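Local coordinates for protein type III Pentaketide Synthase (Neurospora crassa, PDB 3EUO) that belongs to the chalcone and stilbene synthase family and, as a type III pentaketide synthase, probably transfers and extends acyl groups into polyketides, at residues Ser4-Gly9 against Ala94-Val99; Arg168-Ala173 against Ala207-Asn212; Leu261-Leu266 against Glu307-Leu312. All coordinates share one frame; numbering follows the deposited sequence.

Interaction 1: residues Ser4-Gly9 against Ala94-Val99; sequences SITGLG and AEARLV
Glu-95 and Ala-96, in the last turn of helix 70-96, lie against Thr-6, Gly-7 and Leu-8 of strand 4-11, a strand of the central sheet in this thiolase-like fold. The helix stops directly afterwards in a Schellman motif, where Arg-97 takes positive phi. At Gly-7 the backbones come close, its CA lying 4.5 Å from the CA of Ala-96. A CB on Gly-7 would point at the helix and sit tightly against N of Ala-96, consistent with glycine at this close approach. The methyl CB of Ala-96 then meets OG1 of Thr-6 at 3.4 Å; that hydroxyl sits between the backbone N and the carbonyl carbon of its own residue, turned onto the methyl. On the backbone side, CA of Ala-96 makes a CA-H...O contact of 3.4 Å with Thr-6 O. Glu-95 reaches across the strand with CG anti to the backbone N (chi1 178°) and an extended chain, so that CG passes 3.8 Å from CA of Gly-7 and the carboxylate arrives alongside Leu-8. There Leu-8 N donates to Glu-95 OE1 over 2.9 Å with an N-H...O angle of 158°. The same OE1 also pairs with Arg-343 in a salt bridge, which probably offsets the charge brought against this largely buried strand. With an alanine at this position, the Leu-8 N-H would probably be left without this acceptor and Arg-343 without this carboxylate. Leu-8 N meets OE1 of Glu-95 on its anti side, 20° out of the carboxylate plane.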
ATOM      1  N   SER A   4      12.666 -18.925  -3.982  1.00 15.51           N
ATOM      2  CA  SER A   4      14.053 -18.535  -4.177  1.00 15.78           C
ATOM      3  C   SER A   4      14.170 -17.138  -4.774  1.00 15.18           C
ATOM      4  O   SER A   4      13.345 -16.734  -5.607  1.00 14.82           O
ATOM      5  CB  SER A   4      14.790 -19.552  -5.054  1.00 15.91           C
ATOM      6  OG  SER A   4      14.309 -19.520  -6.387  1.00 20.00           O
ATOM      7  N   ILE A   5      15.197 -16.416  -4.332  1.00 14.71           N
ATOM      8  CA  ILE A   5      15.563 -15.123  -4.915  1.00 14.34           C
ATOM      9  C   ILE A   5      16.515 -15.404  -6.068  1.00 14.12           C
ATOM     10  O   ILE A   5      17.638 -15.861  -5.857  1.00 14.33           O
ATOM     11  CB  ILE A   5      16.216 -14.185  -3.865  1.00 14.22           C
ATOM     12  CG1 ILE A   5      15.200 -13.806  -2.773  1.00 14.38           C
ATOM     13  CG2 ILE A   5      16.793 -12.932  -4.538  1.00 14.12           C
ATOM     14  CD1 ILE A   5      15.806 -13.069  -1.553  1.00 14.30           C
ATOM     15  N   THR A   6      16.055 -15.133  -7.286  1.00 14.60           N
ATOM     16  CA  THR A   6      16.791 -15.516  -8.496  1.00 14.78           C
ATOM     17  C   THR A   6      17.531 -14.348  -9.149  1.00 14.93           C
ATOM     18  O   THR A   6      18.347 -14.543 -10.054  1.00 15.04           O
ATOM     19  CB  THR A   6      15.881 -16.184  -9.522  1.00 14.88           C
ATOM     20  OG1 THR A   6      14.755 -15.340  -9.773  1.00 15.22           O
ATOM     21  CG2 THR A   6      15.390 -17.531  -9.007  1.00 14.80           C
ATOM     22  N   GLY A   7      17.251 -13.136  -8.683  1.00 14.61           N
ATOM     23  CA  GLY A   7      18.001 -11.962  -9.123  1.00 14.33           C
ATOM     24  C   GLY A   7      17.871 -10.836  -8.122  1.00 14.40           C
ATOM     25  O   GLY A   7      16.886 -10.769  -7.386  1.00 14.43           O
ATOM     26  N   LEU A   8      18.875  -9.963  -8.088  1.00 14.26           N
ATOM     27  CA  LEU A   8      18.832  -8.750  -7.275  1.00 13.96           C
ATOM     28  C   LEU A   8      19.410  -7.618  -8.101  1.00 14.00           C
ATOM     29  O   LEU A   8      20.324  -7.833  -8.907  1.00 14.36           O
ATOM     30  CB  LEU A   8      19.648  -8.900  -5.980  1.00 13.90           C
ATOM     31  CG  LEU A   8      19.344 -10.033  -4.999  1.00 13.64           C
ATOM     32  CD1 LEU A   8      20.196 -11.276  -5.303  1.00 16.02           C
ATOM     33  CD2 LEU A   8      19.593  -9.564  -3.565  1.00 13.85           C
ATOM     34  N   GLY A   9      18.877  -6.419  -7.898  1.00 13.94           N
ATOM     35  CA  GLY A   9      19.387  -5.222  -8.547  1.00 14.35           C
ATOM     36  C   GLY A   9      19.284  -4.026  -7.629  1.00 15.08           C
ATOM     37  O   GLY A   9      18.339  -3.910  -6.838  1.00 15.04           O
ATOM     38  N   ALA A  94      17.347  -9.178 -15.222  1.00 15.36           N
ATOM     39  CA  ALA A  94      18.461  -9.649 -16.054  1.00 16.14           C
ATOM     40  C   ALA A  94      19.217 -10.797 -15.398  1.00 16.54           C
ATOM     41  O   ALA A  94      19.542 -11.791 -16.054  1.00 16.64           O
ATOM     42  CB  ALA A  94      19.410  -8.494 -16.384  1.00 16.39           C
ATOM     43  N   GLU A  95      19.487 -10.671 -14.100  1.00 16.49           N
ATOM     44  CA  GLU A  95      20.169 -11.729 -13.366  1.00 16.71           C
ATOM     45  C   GLU A  95      19.309 -12.989 -13.305  1.00 16.70           C
ATOM     46  O   GLU A  95      19.831 -14.102 -13.371  1.00 16.67           O
ATOM     47  CB  GLU A  95      20.553 -11.276 -11.959  1.00 16.36           C
ATOM     48  CG  GLU A  95      21.236 -12.379 -11.137  1.00 16.75           C
ATOM     49  CD  GLU A  95      21.909 -11.869  -9.880  1.00 18.08           C
ATOM     50  OE1 GLU A  95      21.334 -10.995  -9.193  1.00 18.26           O
ATOM     51  OE2 GLU A  95      23.016 -12.364  -9.566  1.00 17.20           O
ATOM     52  N   ALA A  96      17.994 -12.802 -13.187  1.00 16.54           N
ATOM     53  CA  ALA A  96      17.045 -13.912 -13.084  1.00 16.57           C
ATOM     54  C   ALA A  96      16.758 -14.538 -14.450  1.00 17.05           C
ATOM     55  O   ALA A  96      16.103 -15.572 -14.535  1.00 16.77           O
ATOM     56  CB  ALA A  96      15.751 -13.445 -12.433  1.00 16.84           C
ATOM     57  N   ARG A  97      17.263 -13.897 -15.502  1.00 17.46           N
ATOM     58  CA  ARG A  97      17.034 -14.308 -16.888  1.00 18.54           C
ATOM     59  C   ARG A  97      15.548 -14.374 -17.240  1.00 18.93           C
ATOM     60  O   ARG A  97      15.060 -15.342 -17.842  1.00 18.58           O
ATOM     61  CB  ARG A  97      17.790 -15.604 -17.197  1.00 18.93           C
ATOM     62  CG  ARG A  97      19.259 -15.326 -17.417  1.00 21.07           C
ATOM     63  CD  ARG A  97      20.135 -16.552 -17.282  1.00 25.79           C
ATOM     64  NE  ARG A  97      21.513 -16.248 -17.683  1.00 30.09           N
ATOM     65  CZ  ARG A  97      22.381 -15.514 -16.978  1.00 32.61           C
ATOM     66  NH1 ARG A  97      22.043 -14.974 -15.802  1.00 34.53           N
ATOM     67  NH2 ARG A  97      23.601 -15.313 -17.458  1.00 33.17           N
ATOM     68  N   LEU A  98      14.845 -13.314 -16.846  1.00 19.13           N
ATOM     69  CA  LEU A  98      13.410 -13.195 -17.066  1.00 19.76           C
ATOM     70  C   LEU A  98      13.085 -12.035 -17.997  1.00 19.93           C
ATOM     71  O   LEU A  98      13.632 -10.941 -17.866  1.00 20.33           O
ATOM     72  CB  LEU A  98      12.666 -13.019 -15.733  1.00 19.89           C
ATOM     73  CG  LEU A  98      12.665 -14.219 -14.777  1.00 20.68           C
ATOM     74  CD1 LEU A  98      12.059 -13.838 -13.447  1.00 21.54           C
ATOM     75  CD2 LEU A  98      11.935 -15.427 -15.367  1.00 21.85           C
ATOM     76  N   VAL A  99      12.181 -12.289 -18.937  1.00 20.24           N
ATOM     77  CA  VAL A  99      11.679 -11.245 -19.819  1.00 20.47           C
ATOM     78  C   VAL A  99      10.366 -10.696 -19.226  1.00 20.49           C
ATOM     79  O   VAL A  99       9.746 -11.366 -18.394  1.00 20.72           O
ATOM     80  CB  VAL A  99      11.497 -11.775 -21.261  1.00 20.61           C
ATOM     81  CG1 VAL A  99      12.856 -12.175 -21.848  1.00 21.45           C
ATOM     82  CG2 VAL A  99      10.535 -12.946 -21.293  1.00 20.64           C
TER

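Interaction 2: residues Arg168-Ala173 against Ala207-Asn212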
ATOM      1  N   ARG A 168       6.572 -15.428 -10.620  1.00 13.72           N
ATOM      2  CA  ARG A 168       7.817 -14.677 -10.658  1.00 13.20           C
ATOM      3  C   ARG A 168       7.464 -13.262 -10.241  1.00 12.77           C
ATOM      4  O   ARG A 168       6.782 -12.541 -10.983  1.00 12.79           O
ATOM      5  CB  ARG A 168       8.408 -14.672 -12.073  1.00 13.22           C
ATOM      6  CG  ARG A 168       8.544 -16.065 -12.710  1.00 14.41           C
ATOM      7  CD  ARG A 168       9.676 -16.910 -12.087  1.00 16.35           C
ATOM      8  NE  ARG A 168       9.832 -18.168 -12.824  1.00 16.68           N
ATOM      9  CZ  ARG A 168       9.178 -19.299 -12.553  1.00 16.45           C
ATOM     10  NH1 ARG A 168       8.320 -19.367 -11.542  1.00 16.90           N
ATOM     11  NH2 ARG A 168       9.382 -20.370 -13.310  1.00 16.18           N
ATOM     12  N   ILE A 169       7.919 -12.862  -9.055  1.00 12.04           N
ATOM     13  CA  ILE A 169       7.465 -11.601  -8.482  1.00 11.74           C
ATOM     14  C   ILE A 169       8.574 -10.558  -8.410  1.00 11.77           C
ATOM     15  O   ILE A 169       9.619 -10.793  -7.805  1.00 12.24           O
ATOM     16  CB  ILE A 169       6.822 -11.803  -7.088  1.00 11.88           C
ATOM     17  CG1 ILE A 169       5.709 -12.866  -7.178  1.00 11.37           C
ATOM     18  CG2 ILE A 169       6.320 -10.454  -6.527  1.00 11.38           C
ATOM     19  CD1 ILE A 169       4.776 -12.941  -5.977  1.00 11.75           C
ATOM     20  N   LEU A 170       8.337  -9.405  -9.036  1.00 11.76           N
ATOM     21  CA  LEU A 170       9.233  -8.272  -8.894  1.00 11.64           C
ATOM     22  C   LEU A 170       8.945  -7.616  -7.551  1.00 11.60           C
ATOM     23  O   LEU A 170       7.857  -7.065  -7.351  1.00 12.08           O
ATOM     24  CB  LEU A 170       9.045  -7.259 -10.038  1.00 11.39           C
ATOM     25  CG  LEU A 170       9.878  -5.966  -9.964  1.00 11.96           C
ATOM     26  CD1 LEU A 170      11.378  -6.245  -9.821  1.00 12.56           C
ATOM     27  CD2 LEU A 170       9.632  -5.087 -11.167  1.00 11.83           C
ATOM     28  N   VAL A 171       9.923  -7.673  -6.650  1.00 11.57           N
ATOM     29  CA  VAL A 171       9.818  -7.043  -5.328  1.00 11.30           C
ATOM     30  C   VAL A 171      10.685  -5.789  -5.316  1.00 11.32           C
ATOM     31  O   VAL A 171      11.901  -5.873  -5.481  1.00 11.63           O
ATOM     32  CB  VAL A 171      10.264  -7.981  -4.190  1.00 11.46           C
ATOM     33  CG1 VAL A 171       9.769  -7.446  -2.836  1.00 10.15           C
ATOM     34  CG2 VAL A 171       9.753  -9.406  -4.418  1.00 11.27           C
ATOM     35  N   LEU A 172      10.066  -4.632  -5.098  1.00 11.28           N
ATOM     36  CA  LEU A 172      10.735  -3.362  -5.372  1.00 11.08           C
ATOM     37  C   LEU A 172      10.588  -2.348  -4.239  1.00 10.98           C
ATOM     38  O   LEU A 172       9.497  -2.161  -3.713  1.00 11.14           O
ATOM     39  CB  LEU A 172      10.194  -2.762  -6.686  1.00 11.11           C
ATOM     40  CG  LEU A 172      10.659  -1.358  -7.123  1.00 11.63           C
ATOM     41  CD1 LEU A 172      12.131  -1.360  -7.523  1.00 11.74           C
ATOM     42  CD2 LEU A 172       9.782  -0.819  -8.263  1.00 11.20           C
ATOM     43  N   ALA A 173      11.692  -1.694  -3.886  1.00 10.87           N
ATOM     44  CA  ALA A 173      11.659  -0.575  -2.937  1.00 10.78           C
ATOM     45  C   ALA A 173      12.319   0.646  -3.549  1.00 11.43           C
ATOM     46  O   ALA A 173      13.404   0.552  -4.134  1.00 11.61           O
ATOM     47  CB  ALA A 173      12.344  -0.951  -1.641  1.00 11.34           C
ATOM     48  N   ALA A 207      15.746  -3.985  -5.898  1.00 13.22           N
ATOM     49  CA  ALA A 207      14.739  -4.963  -6.292  1.00 13.03           C
ATOM     50  C   ALA A 207      15.280  -6.375  -6.215  1.00 13.34           C
ATOM     51  O   ALA A 207      16.485  -6.597  -6.347  1.00 13.37           O
ATOM     52  CB  ALA A 207      14.238  -4.663  -7.705  1.00 13.37           C
ATOM     53  N   VAL A 208      14.377  -7.319  -5.963  1.00 13.56           N
ATOM     54  CA  VAL A 208      14.677  -8.738  -6.109  1.00 13.35           C
ATOM     55  C   VAL A 208      13.575  -9.408  -6.920  1.00 13.61           C
ATOM     56  O   VAL A 208      12.448  -8.910  -7.000  1.00 13.08           O
ATOM     57  CB  VAL A 208      14.873  -9.485  -4.752  1.00 13.54           C
ATOM     58  CG1 VAL A 208      15.987  -8.830  -3.919  1.00 13.00           C
ATOM     59  CG2 VAL A 208      13.568  -9.565  -3.955  1.00 13.36           C
ATOM     60  N   ILE A 209      13.918 -10.532  -7.542  1.00 13.59           N
ATOM     61  CA  ILE A 209      12.920 -11.411  -8.120  1.00 13.85           C
ATOM     62  C   ILE A 209      12.737 -12.581  -7.170  1.00 13.88           C
ATOM     63  O   ILE A 209      13.714 -13.251  -6.821  1.00 14.14           O
ATOM     64  CB  ILE A 209      13.350 -11.957  -9.499  1.00 13.92           C
ATOM     65  CG1 ILE A 209      13.622 -10.796 -10.475  1.00 14.37           C
ATOM     66  CG2 ILE A 209      12.300 -12.944 -10.008  1.00 14.38           C
ATOM     67  CD1 ILE A 209      12.406  -9.874 -10.720  1.00 14.30           C
ATOM     68  N   LEU A 210      11.502 -12.785  -6.713  1.00 14.07           N
ATOM     69  CA  LEU A 210      11.167 -13.976  -5.930  1.00 14.59           C
ATOM     70  C   LEU A 210      10.363 -14.924  -6.799  1.00 15.03           C
ATOM     71  O   LEU A 210       9.303 -14.554  -7.320  1.00 15.56           O
ATOM     72  CB  LEU A 210      10.374 -13.631  -4.666  1.00 14.37           C
ATOM     73  CG  LEU A 210      10.209 -14.771  -3.646  1.00 14.61           C
ATOM     74  CD1 LEU A 210      11.553 -15.148  -2.993  1.00 14.60           C
ATOM     75  CD2 LEU A 210       9.191 -14.400  -2.574  1.00 14.52           C
ATOM     76  N   SER A 211      10.877 -16.142  -6.954  1.00 15.40           N
ATOM     77  CA  SER A 211      10.219 -17.176  -7.747  1.00 15.94           C
ATOM     78  C   SER A 211       9.683 -18.284  -6.853  1.00 16.11           C
ATOM     79  O   SER A 211      10.276 -18.583  -5.813  1.00 16.24           O
ATOM     80  CB  SER A 211      11.219 -17.776  -8.746  1.00 16.27           C
ATOM     81  OG  SER A 211      10.630 -18.856  -9.459  1.00 18.11           O
ATOM     82  N   ASN A 212       8.583 -18.914  -7.272  1.00 15.81           N
ATOM     83  CA  ASN A 212       8.068 -20.100  -6.579  1.00 16.22           C
ATOM     84  C   ASN A 212       8.548 -21.423  -7.196  1.00 16.57           C
ATOM     85  O   ASN A 212       8.056 -22.495  -6.839  1.00 16.28           O
ATOM     86  CB  ASN A 212       6.535 -20.076  -6.491  1.00 15.82           C
ATOM     87  CG  ASN A 212       5.862 -20.386  -7.818  1.00 16.21           C
ATOM     88  OD1 ASN A 212       6.513 -20.424  -8.867  1.00 15.29           O
ATOM     89  ND2 ASN A 212       4.543 -20.610  -7.779  1.00 16.19           N
TER
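Two neighbouring antiparallel strands of the central sheet of the thiolase-like fold, 168-175 and 204-211, meet here, with Val-171 paired to Val-208 and Ile-169 to Leu-210 as hydrogen-bonded pairs. Each pair closes a two-bond ring. Val-171 N donates to Val-208 O at 2.8 Å, and Val-208 N returns a bond to Val-171 O at 2.9 Å; Ile-169 and Leu-210 exchange the same two bonds. The non-hydrogen-bonded pairs between and beyond them are Arg-168 with Ser-211, Leu-170 with Ile-209 and Leu-172 with Ala-207. CA of Ala-207 comes to 3.1 Å from Val-171 O in a CA-H...O contact.

On the face carrying Leu-170, Leu-172, Ala-207 and Ile-209, helix 70-96 packs through Ala-85, Ser-89 and Ala-96. With CG of Leu-170 anti to the backbone N (chi1 176°) and chi2 (54°) turning CD1 toward the neighbouring strand, CD1 touches both CB of Ala-207 and CD1 of Ile-209, each at 3.9 Å. Leu-172 adds its own CD1 to the same Ala-207 methyl. On the other face, Val-171 and Val-208 lie side by side and point the same way, CB of Val-171 being 3.7 Å from CG2 of Val-208.

Where strand 168-175 begins and strand 204-211 ends, the chain of Arg-168 bends at chi2, laying its guanidinium with one face over OG of Ser-211, 3.2 Å from NH1 but too poorly angled to bond. The firm partners lie just beyond: NH2 of Arg-168 donates to Ile-214 O, while Ser-211 OG bonds to Glu-216. The join is therefore mainly apolar and backbone-bonded, with its buried polar groups gathered at this end and met by neighbours on both sides: Ile-214 and Glu-216 after the second strand, and Ala-167 and Lys-165, which hold Asn-212, before the first.

Interaction 3: residues Leu261-Leu266 against Glu307-Leu312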
ATOM      1  N   LEU A 261      14.142  -0.366  22.316  1.00 19.34           N
ATOM      2  CA  LEU A 261      13.028  -1.249  21.948  1.00 19.36           C
ATOM      3  C   LEU A 261      13.430  -2.235  20.849  1.00 19.53           C
ATOM      4  O   LEU A 261      13.103  -3.423  20.922  1.00 19.74           O
ATOM      5  CB  LEU A 261      11.802  -0.434  21.519  1.00 19.06           C
ATOM      6  CG  LEU A 261      11.146   0.484  22.566  1.00 18.96           C
ATOM      7  CD1 LEU A 261      10.170   1.450  21.899  1.00 18.04           C
ATOM      8  CD2 LEU A 261      10.454  -0.310  23.671  1.00 18.26           C
ATOM      9  N   ALA A 262      14.154  -1.730  19.853  1.00 19.97           N
ATOM     10  CA  ALA A 262      14.655  -2.555  18.754  1.00 20.43           C
ATOM     11  C   ALA A 262      15.602  -3.625  19.272  1.00 20.72           C
ATOM     12  O   ALA A 262      15.414  -4.814  18.994  1.00 20.93           O
ATOM     13  CB  ALA A 262      15.340  -1.692  17.715  1.00 20.59           C
ATOM     14  N   LYS A 263      16.596  -3.210  20.059  1.00 20.69           N
ATOM     15  CA  LYS A 263      17.574  -4.146  20.615  1.00 20.86           C
ATOM     16  C   LYS A 263      16.875  -5.272  21.374  1.00 20.61           C
ATOM     17  O   LYS A 263      17.232  -6.438  21.219  1.00 20.77           O
ATOM     18  CB  LYS A 263      18.576  -3.424  21.520  1.00 20.81           C
ATOM     19  CG  LYS A 263      19.692  -4.325  22.046  1.00 20.94           C
ATOM     20  CD  LYS A 263      20.630  -3.578  22.970  1.00 21.60           C
ATOM     21  CE  LYS A 263      21.652  -4.528  23.590  1.00 21.57           C
ATOM     22  NZ  LYS A 263      22.652  -3.796  24.412  1.00 24.09           N
ATOM     23  N   ALA A 264      15.870  -4.907  22.172  1.00 20.79           N
ATOM     24  CA  ALA A 264      15.110  -5.857  22.991  1.00 20.74           C
ATOM     25  C   ALA A 264      14.298  -6.870  22.182  1.00 20.87           C
ATOM     26  O   ALA A 264      14.001  -7.965  22.670  1.00 20.62           O
ATOM     27  CB  ALA A 264      14.198  -5.104  23.966  1.00 20.88           C
ATOM     28  N   SER A 265      13.934  -6.510  20.956  1.00 21.10           N
ATOM     29  CA  SER A 265      13.091  -7.373  20.129  1.00 21.19           C
ATOM     30  C   SER A 265      13.853  -8.479  19.395  1.00 21.05           C
ATOM     31  O   SER A 265      13.241  -9.452  18.946  1.00 21.15           O
ATOM     32  CB  SER A 265      12.294  -6.544  19.117  1.00 21.30           C
ATOM     33  OG  SER A 265      13.140  -6.029  18.104  1.00 21.39           O
ATOM     34  N   LEU A 266      15.174  -8.334  19.285  1.00 20.88           N
ATOM     35  CA  LEU A 266      15.997  -9.235  18.462  1.00 20.67           C
ATOM     36  C   LEU A 266      15.990 -10.693  18.932  1.00 20.81           C
ATOM     37  O   LEU A 266      15.650 -11.593  18.169  1.00 20.39           O
ATOM     38  CB  LEU A 266      17.443  -8.723  18.356  1.00 20.56           C
ATOM     39  CG  LEU A 266      17.739  -7.424  17.585  1.00 20.78           C
ATOM     40  CD1 LEU A 266      19.124  -6.929  17.912  1.00 21.12           C
ATOM     41  CD2 LEU A 266      17.586  -7.599  16.067  1.00 20.91           C
ATOM     42  N   GLU A 307      24.986  -6.465  17.648  1.00 20.57           N
ATOM     43  CA  GLU A 307      26.243  -7.092  18.076  1.00 21.29           C
ATOM     44  C   GLU A 307      26.210  -7.456  19.559  1.00 21.66           C
ATOM     45  O   GLU A 307      26.654  -8.539  19.946  1.00 22.10           O
ATOM     46  CB  GLU A 307      27.429  -6.161  17.816  1.00 21.60           C
ATOM     47  CG  GLU A 307      27.746  -5.946  16.351  1.00 22.15           C
ATOM     48  CD  GLU A 307      28.644  -4.746  16.109  1.00 24.17           C
ATOM     49  OE1 GLU A 307      29.217  -4.198  17.077  1.00 25.10           O
ATOM     50  OE2 GLU A 307      28.777  -4.351  14.938  1.00 23.85           O
ATOM     51  N   SER A 308      25.679  -6.545  20.376  1.00 21.63           N
ATOM     52  CA  SER A 308      25.582  -6.740  21.822  1.00 21.70           C
ATOM     53  C   SER A 308      24.526  -7.782  22.177  1.00 21.55           C
ATOM     54  O   SER A 308      24.815  -8.740  22.899  1.00 21.75           O
ATOM     55  CB  SER A 308      25.276  -5.411  22.519  1.00 21.83           C
ATOM     56  OG  SER A 308      25.077  -5.595  23.908  1.00 23.06           O
ATOM     57  N   ALA A 309      23.311  -7.588  21.668  1.00 21.08           N
ATOM     58  CA  ALA A 309      22.170  -8.448  21.985  1.00 21.03           C
ATOM     59  C   ALA A 309      22.375  -9.902  21.570  1.00 21.07           C
ATOM     60  O   ALA A 309      22.003 -10.815  22.310  1.00 20.82           O
ATOM     61  CB  ALA A 309      20.899  -7.897  21.353  1.00 21.24           C
ATOM     62  N   MET A 310      22.959 -10.110  20.390  1.00 20.57           N
ATOM     63  CA  MET A 310      23.068 -11.456  19.818  1.00 20.67           C
ATOM     64  C   MET A 310      24.490 -12.032  19.889  1.00 20.56           C
ATOM     65  O   MET A 310      24.739 -13.130  19.393  1.00 21.21           O
ATOM     66  CB  MET A 310      22.561 -11.485  18.363  1.00 20.49           C
ATOM     67  CG  MET A 310      21.103 -11.025  18.124  1.00 21.40           C
ATOM     68  SD  MET A 310      19.830 -11.739  19.205  1.00 20.65           S
ATOM     69  CE  MET A 310      19.860 -13.472  18.776  1.00 23.64           C
ATOM     70  N   GLY A 311      25.415 -11.293  20.497  1.00 20.35           N
ATOM     71  CA  GLY A 311      26.812 -11.727  20.593  1.00 20.27           C
ATOM     72  C   GLY A 311      27.508 -11.878  19.250  1.00 20.12           C
ATOM     73  O   GLY A 311      28.081 -12.937  18.956  1.00 20.46           O
ATOM     74  N   LEU A 312      27.475 -10.813  18.444  1.00 19.77           N
ATOM     75  CA  LEU A 312      28.022 -10.823  17.084  1.00 19.49           C
ATOM     76  C   LEU A 312      29.212  -9.867  16.936  1.00 19.41           C
ATOM     77  O   LEU A 312      29.390  -8.965  17.752  1.00 19.87           O
ATOM     78  CB  LEU A 312      26.924 -10.449  16.069  1.00 19.12           C
ATOM     79  CG  LEU A 312      25.622 -11.256  16.112  1.00 19.36           C
ATOM     80  CD1 LEU A 312      24.545 -10.642  15.213  1.00 19.74           C
ATOM     81  CD2 LEU A 312      25.877 -12.711  15.727  1.00 19.25           C
TER
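A helix-to-helix contact near the protein surface joins Lys-263 and Leu-266 of helix 258-277 to Ser-308, Ala-309 and Met-310 near the C-terminal end of helix 300-310, in the C-terminal half of the thiolase-like fold. Ala-309 is the central piece: its small methyl faces helix 258-277, consistent with the close approach of 6.4 Å between CA of Lys-263 and CA of Ala-309. Two chains border that methyl. CG of Lys-263 lies 3.8 Å from CB of Ala-309, and CD1 of Leu-266 lies 4.0 Å from the same atom.

Leu-266 faces inward and also packs on Cys-363 and Phe-365 of strand 359-366 and on Met-373 of strand 370-378, so it links the helix pair to the sheet beneath. Met-310 meets Leu-266 at its CB: chi1 and a bend at chi2 (-49°) bring SD of Met-310 to 3.9 Å from CB of Leu-266, and the methionine also touches Tyr-270 and Pro-288. After this residue the chain leaves helical geometry at Gly-311, whose positive phi suits glycine.

At the outer border the contact turns polar. Lys-263 is fully extended, every torsion near 180° from chi1 to chi4, and so its aliphatic stem runs past Ala-309 toward the neighbouring helix. There NZ of Lys-263 donates to OG of Ser-308 at 3.1 Å.

Interactions 1 and 2 are adjacent, their centres 8 Å apart, and share the central mixed sheet: strand 4-11 lies beside strand 204-211, which in turn pairs with strand 168-175. Backbone bonds probably run between Gly-9 O and Ala-207 N and between Ser-4 O and Ser-211 N, and helix 70-96 packs against both contacts. Interaction 3 lies about 32 Å from interaction 1 and 29 Å from interaction 2, centre to centre, in the C-terminal half of the fold. Along the chain the three follow in series. The N-terminal strand is thus built into the sheet beside segments much later in sequence, while interaction 3 joins helix 300-310 to helix 258-277, which packs on strands 359-366 and 370-378 farther along that sheet.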